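Local coordinates for serine--tRNA ligase (Pyrococcus horikoshii, PDB 2DQ0), which catalyses the ATP-dependent attachment of serine to tRNA(Ser) and probably also charges tRNA(Sec) with serine, passing through a seryl-adenylate intermediate, at residues K160-V163 / D164-I168; K291-K294 / G295-V299. All coordinates share one frame; numbering follows the deposited sequence.

Contact 1 of 2, residues K160-V163 / D164-I168; sequences KLHV and DLLEI
H162 and L166, one helical turn apart, run side by side and point the same way, with H162 CD2 3.8 Å from L166 CD1 and V163 CG2 over one face of the imidazole, displaced toward its rim. Just before the helix, K160 packs on L165: with L165 CG set beside its backbone N (chi1 -78°), the branch swings back toward the chain entering the helix, bringing CG 4.1 Å from K160 CB and CD1 4.0 Å from K160 O. An alanine in place of L165 would probably open a gap beside K160 and leave L418 without one of its apolar neighbours. D164 turns its carboxylate back along the helix start, OD2 3.8 Å from L161 CB. The backbone holds these side chains in step: L161, at the N-cap, takes the amide of L165 on its carbonyl (N to O 3.1 Å), and L166 N donates to H162 O (2.8 Å), while E167 N bonds only weakly to V163 O. H162 NE2 accepts a hydrogen bond from I296 N, and its backbone N donates to E419 OE2. This first turn of helix 162-168 lies against helix 410-420, where H162 meets V415 and both L165 and L166 meet L418.

Contact 2 of 2, residues K291-K294 / G295-V299; sequences KDTK and GIFRV. With SSA (5'-O-(N-(L-seryl)-sulfamoyl)adenosine), chain G; SO4 (sulfate ion), chain D.
With its ring swung away from its own amide (chi1 -176°), F297 meets T293, whose CG2 packs 3.5 Å from F297 CB and comes obliquely upon the ring. T293 OG1 donates to sulfate O2 (3.2 Å). R298 starts out extended and bends at chi3 (-80°), which carries its guanidinium to the sulfate; the anion lies at the edge of the group, in its plane, and NH1 gives O4 an almost straight bond (3.2 Å, 170°). K291 CD lies over one guanidinium face, toward its rim, 4.1 Å from R298 NH1. R298 and R369 both bond to this sulfate, probably taken from the crystallisation liquor, while the aliphatic part of K291 lines it. R298 NH2 also makes a salt bridge to another sulfate, and its NE has a long, weak ion pair with E285. Inside the turn one water ties the two limbs, donating to T293 O (2.7 Å) and accepting from R298 N (2.9 Å). Beyond R298, V299 reads the adenine of the seryl-adenylate analogue with its backbone: its N donates to adenine N1 (3.0 Å), and adenine N6 donates back to V299 O (3.0 Å). R412 of helix 410-420 bonds to F297 O and makes a cation-pi contact with the F297 ring. A loop joining the antiparallel strands 273-282 and 301-311, with its returning limb pairing with adenine, is the motif 2 arrangement of class II aminoacyl-tRNA synthetases.

How the contacts relate
Contact 1 comes first along the chain, contact 2 more than a hundred residues later, yet their centres are about 12 Å apart. Helix 162-168 lies beside the turn of the loop between strands 273-282 and 301-311, and both pack on helix 410-420. H162 CE1 touches T293 CG2 at 3.4 Å and V163 CG2 lies 3.5 Å from G295 N. Contact 2 supplies direct pocket residues, whereas the side chain of H162 is about 9 Å from the bound adenylate analogue, in a second layer. The short helix thus backs the turn that leads to the adenine-binding end of the loop.

Contact 1 of 2, residues K160-V163 / D164-I168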
loop_
_atom_site.group_PDB
_atom_site.type_symbol
_atom_site.label_atom_id
_atom_site.label_comp_id
_atom_site.label_asym_id
_atom_site.label_seq_id
_atom_site.Cartn_x
_atom_site.Cartn_y
_atom_site.Cartn_z
ATOM N N LYS A 160 -18.579 -25.901 -3.946
ATOM C CA LYS A 160 -18.140 -25.181 -2.756
ATOM C C LYS A 160 -17.904 -23.672 -2.926
ATOM O O LYS A 160 -17.732 -23.155 -4.039
ATOM C CB LYS A 160 -16.864 -25.837 -2.203
ATOM C CG LYS A 160 -17.000 -27.337 -1.929
ATOM C CD LYS A 160 -15.822 -27.909 -1.118
ATOM C CE LYS A 160 -15.950 -29.424 -0.871
ATOM N NZ LYS A 160 -15.638 -30.306 -2.076
ATOM N N LEU A 161 -17.914 -22.973 -1.799
ATOM C CA LEU A 161 -17.671 -21.534 -1.774
ATOM C C LEU A 161 -16.172 -21.320 -1.881
ATOM O O LEU A 161 -15.376 -22.157 -1.411
ATOM C CB LEU A 161 -18.166 -20.954 -0.472
ATOM C CG LEU A 161 -19.678 -20.813 -0.498
ATOM C CD1 LEU A 161 -20.129 -20.423 0.914
ATOM C CD2 LEU A 161 -20.100 -19.778 -1.569
ATOM N N HIS A 162 -15.776 -20.198 -2.476
ATOM C CA HIS A 162 -14.350 -19.952 -2.658
ATOM C C HIS A 162 -13.545 -20.005 -1.353
ATOM O O HIS A 162 -12.408 -20.511 -1.329
ATOM C CB HIS A 162 -14.115 -18.620 -3.390
ATOM C CG HIS A 162 -13.934 -17.450 -2.481
ATOM N ND1 HIS A 162 -14.992 -16.735 -1.969
ATOM C CD2 HIS A 162 -12.814 -16.858 -2.008
ATOM C CE1 HIS A 162 -14.532 -15.748 -1.225
ATOM N NE2 HIS A 162 -13.214 -15.800 -1.233
ATOM N N VAL A 163 -14.144 -19.510 -0.269
ATOM C CA VAL A 163 -13.478 -19.504 1.020
ATOM C C VAL A 163 -13.111 -20.935 1.395
ATOM O O VAL A 163 -11.981 -21.226 1.770
ATOM C CB VAL A 163 -14.383 -18.931 2.113
ATOM C CG1 VAL A 163 -13.545 -18.553 3.313
ATOM C CG2 VAL A 163 -15.167 -17.732 1.576
ATOM N N ASP A 164 -14.063 -21.845 1.277
ATOM C CA ASP A 164 -13.773 -23.220 1.624
ATOM C C ASP A 164 -12.716 -23.827 0.724
ATOM O O ASP A 164 -11.882 -24.608 1.183
ATOM C CB ASP A 164 -15.067 -24.033 1.630
ATOM C CG ASP A 164 -15.998 -23.593 2.757
ATOM O OD1 ASP A 164 -15.561 -23.677 3.937
ATOM O OD2 ASP A 164 -17.141 -23.147 2.478
ATOM N N LEU A 165 -12.728 -23.454 -0.553
ATOM C CA LEU A 165 -11.743 -23.963 -1.485
ATOM C C LEU A 165 -10.337 -23.451 -1.100
ATOM O O LEU A 165 -9.355 -24.191 -1.174
ATOM C CB LEU A 165 -12.127 -23.560 -2.918
ATOM C CG LEU A 165 -13.250 -24.431 -3.527
ATOM C CD1 LEU A 165 -13.847 -23.753 -4.751
ATOM C CD2 LEU A 165 -12.704 -25.831 -3.907
ATOM N N LEU A 166 -10.222 -22.205 -0.654
ATOM C CA LEU A 166 -8.893 -21.727 -0.291
ATOM C C LEU A 166 -8.314 -22.586 0.810
ATOM O O LEU A 166 -7.102 -22.829 0.848
ATOM C CB LEU A 166 -8.920 -20.273 0.168
ATOM C CG LEU A 166 -9.109 -19.227 -0.925
ATOM C CD1 LEU A 166 -9.571 -17.927 -0.297
ATOM C CD2 LEU A 166 -7.804 -19.024 -1.688
ATOM N N GLU A 167 -9.197 -23.050 1.690
ATOM C CA GLU A 167 -8.835 -23.878 2.834
ATOM C C GLU A 167 -8.361 -25.258 2.412
ATOM O O GLU A 167 -7.272 -25.677 2.773
ATOM C CB GLU A 167 -10.038 -24.022 3.765
ATOM C CG GLU A 167 -9.746 -23.870 5.260
ATOM C CD GLU A 167 -8.755 -24.890 5.802
ATOM O OE1 GLU A 167 -7.538 -24.762 5.537
ATOM O OE2 GLU A 167 -9.200 -25.825 6.500
ATOM N N ILE A 168 -9.175 -25.963 1.630
ATOM C CA ILE A 168 -8.806 -27.300 1.205
ATOM C C ILE A 168 -7.571 -27.253 0.294
ATOM O O ILE A 168 -6.802 -28.207 0.218
ATOM C CB ILE A 168 -10.009 -28.021 0.503
ATOM C CG1 ILE A 168 -10.124 -27.606 -0.953
ATOM C CG2 ILE A 168 -11.321 -27.675 1.193
ATOM C CD1 ILE A 168 -9.690 -28.699 -1.892
#

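Contact 2 of 2, residues K291-K294 / G295-V299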
loop_
_atom_site.group_PDB
_atom_site.type_symbol
_atom_site.label_atom_id
_atom_site.label_comp_id
_atom_site.label_asym_id
_atom_site.label_seq_id
_atom_site.Cartn_x
_atom_site.Cartn_y
_atom_site.Cartn_z
ATOM N N LYS A 291 -20.887 -8.625 6.181
ATOM C CA LYS A 291 -22.074 -8.867 5.360
ATOM C C LYS A 291 -22.337 -10.360 5.108
ATOM O O LYS A 291 -23.355 -10.881 5.569
ATOM C CB LYS A 291 -21.980 -8.125 4.017
ATOM C CG LYS A 291 -22.185 -6.615 4.101
ATOM C CD LYS A 291 -22.521 -6.024 2.732
ATOM C CE LYS A 291 -23.935 -6.385 2.306
ATOM N NZ LYS A 291 -24.929 -5.827 3.268
ATOM N N ASP A 292 -21.442 -11.045 4.382
ATOM C CA ASP A 292 -21.623 -12.482 4.109
ATOM C C ASP A 292 -20.431 -13.313 3.570
ATOM O O ASP A 292 -19.969 -14.224 4.264
ATOM C CB ASP A 292 -22.840 -12.690 3.203
ATOM C CG ASP A 292 -23.922 -13.524 3.873
ATOM O OD1 ASP A 292 -24.371 -13.147 4.977
ATOM O OD2 ASP A 292 -24.322 -14.559 3.300
ATOM N N THR A 293 -19.947 -13.044 2.354
ATOM C CA THR A 293 -18.804 -13.807 1.816
ATOM C C THR A 293 -17.596 -13.485 2.699
ATOM O O THR A 293 -17.167 -12.330 2.745
ATOM C CB THR A 293 -18.486 -13.417 0.362
ATOM O OG1 THR A 293 -19.666 -13.537 -0.443
ATOM C CG2 THR A 293 -17.417 -14.335 -0.196
ATOM N N LYS A 294 -17.041 -14.503 3.367
ATOM C CA LYS A 294 -15.937 -14.324 4.335
ATOM C C LYS A 294 -14.462 -14.494 3.959
ATOM O O LYS A 294 -13.593 -14.515 4.844
ATOM C CB LYS A 294 -16.210 -15.187 5.579
ATOM C CG LYS A 294 -17.470 -16.038 5.496
ATOM C CD LYS A 294 -17.400 -17.073 4.374
ATOM C CE LYS A 294 -18.790 -17.630 4.059
ATOM N NZ LYS A 294 -18.782 -18.584 2.922
ATOM N N GLY A 295 -14.168 -14.586 2.671
ATOM C CA GLY A 295 -12.784 -14.746 2.263
ATOM C C GLY A 295 -12.111 -13.535 1.632
ATOM O O GLY A 295 -11.749 -12.589 2.318
ATOM N N ILE A 296 -11.936 -13.563 0.317
ATOM C CA ILE A 296 -11.273 -12.468 -0.374
ATOM C C ILE A 296 -12.145 -11.770 -1.402
ATOM O O ILE A 296 -11.654 -11.177 -2.370
ATOM C CB ILE A 296 -9.994 -12.953 -1.069
ATOM C CG1 ILE A 296 -10.329 -14.001 -2.135
ATOM C CG2 ILE A 296 -9.036 -13.494 -0.047
ATOM C CD1 ILE A 296 -9.086 -14.574 -2.872
ATOM N N PHE A 297 -13.448 -11.843 -1.189
ATOM C CA PHE A 297 -14.382 -11.205 -2.095
ATOM C C PHE A 297 -14.474 -9.701 -1.829
ATOM O O PHE A 297 -14.526 -8.895 -2.752
ATOM C CB PHE A 297 -15.764 -11.812 -1.923
ATOM C CG PHE A 297 -16.759 -11.281 -2.885
ATOM C CD1 PHE A 297 -16.734 -11.692 -4.226
ATOM C CD2 PHE A 297 -17.685 -10.311 -2.488
ATOM C CE1 PHE A 297 -17.617 -11.139 -5.167
ATOM C CE2 PHE A 297 -18.581 -9.747 -3.426
ATOM C CZ PHE A 297 -18.537 -10.170 -4.773
ATOM N N ARG A 298 -14.529 -9.335 -0.556
ATOM C CA ARG A 298 -14.636 -7.939 -0.174
ATOM C C ARG A 298 -13.704 -7.712 1.015
ATOM O O ARG A 298 -14.055 -7.947 2.175
ATOM C CB ARG A 298 -16.096 -7.598 0.180
ATOM C CG ARG A 298 -16.270 -6.206 0.749
ATOM C CD ARG A 298 -17.697 -5.946 1.165
ATOM N NE ARG A 298 -18.528 -5.605 0.026
ATOM C CZ ARG A 298 -19.504 -6.371 -0.448
ATOM N NH1 ARG A 298 -19.778 -7.537 0.125
ATOM N NH2 ARG A 298 -20.214 -5.959 -1.491
ATOM N N VAL A 299 -12.508 -7.240 0.707
ATOM C CA VAL A 299 -11.510 -7.030 1.717
ATOM C C VAL A 299 -10.934 -5.624 1.690
ATOM O O VAL A 299 -11.280 -4.792 0.847
ATOM C CB VAL A 299 -10.393 -8.025 1.507
ATOM C CG1 VAL A 299 -10.878 -9.420 1.863
ATOM C CG2 VAL A 299 -9.967 -7.998 0.020
HETATM N N10 SSA G . -11.580 2.284 -11.056
HETATM C CA SSA G . -12.834 1.521 -11.189
HETATM C CB SSA G . -12.741 0.514 -12.303
HETATM O OG SSA G . -11.886 -0.586 -11.973
HETATM C C9 SSA G . -13.218 0.764 -9.923
HETATM O O9 SSA G . -12.456 0.708 -8.962
HETATM N N8 SSA G . -14.427 0.188 -9.910
HETATM S S1 SSA G . -14.898 -0.675 -8.639
HETATM O O1S SSA G . -14.931 0.261 -7.525
HETATM O O2S SSA G . -16.114 -1.366 -9.053
HETATM O "O5'" SSA G . -13.729 -1.698 -8.423
HETATM C "C5'" SSA G . -13.366 -2.567 -9.479
HETATM C "C4'" SSA G . -13.388 -4.001 -9.052
HETATM O "O4'" SSA G . -12.440 -4.232 -7.992
HETATM C "C3'" SSA G . -14.684 -4.567 -8.505
HETATM O "O3'" SSA G . -15.569 -4.850 -9.569
HETATM C "C2'" SSA G . -14.152 -5.848 -7.886
HETATM O "O2'" SSA G . -13.794 -6.839 -8.819
HETATM C "C1'" SSA G . -12.893 -5.315 -7.190
HETATM N N9 SSA G . -13.129 -4.778 -5.853
HETATM C C8 SSA G . -13.692 -3.568 -5.478
HETATM N N7 SSA G . -13.759 -3.401 -4.182
HETATM C C5 SSA G . -13.211 -4.572 -3.666
HETATM C C6 SSA G . -13.003 -5.032 -2.339
HETATM N N6 SSA G . -13.338 -4.325 -1.263
HETATM N N1 SSA G . -12.414 -6.255 -2.165
HETATM C C2 SSA G . -12.066 -6.964 -3.261
HETATM N N3 SSA G . -12.219 -6.634 -4.564
HETATM C C4 SSA G . -12.813 -5.425 -4.692
HETATM S S SO4 D . -21.977 -10.120 0.390
HETATM O O1 SO4 D . -20.557 -9.908 0.737
HETATM O O2 SO4 D . -22.156 -11.529 -0.010
HETATM O O3 SO4 D . -22.858 -9.822 1.541
HETATM O O4 SO4 D . -22.333 -9.218 -0.719
HETATM O O HOH W 1 -15.029 -11.520 1.253
#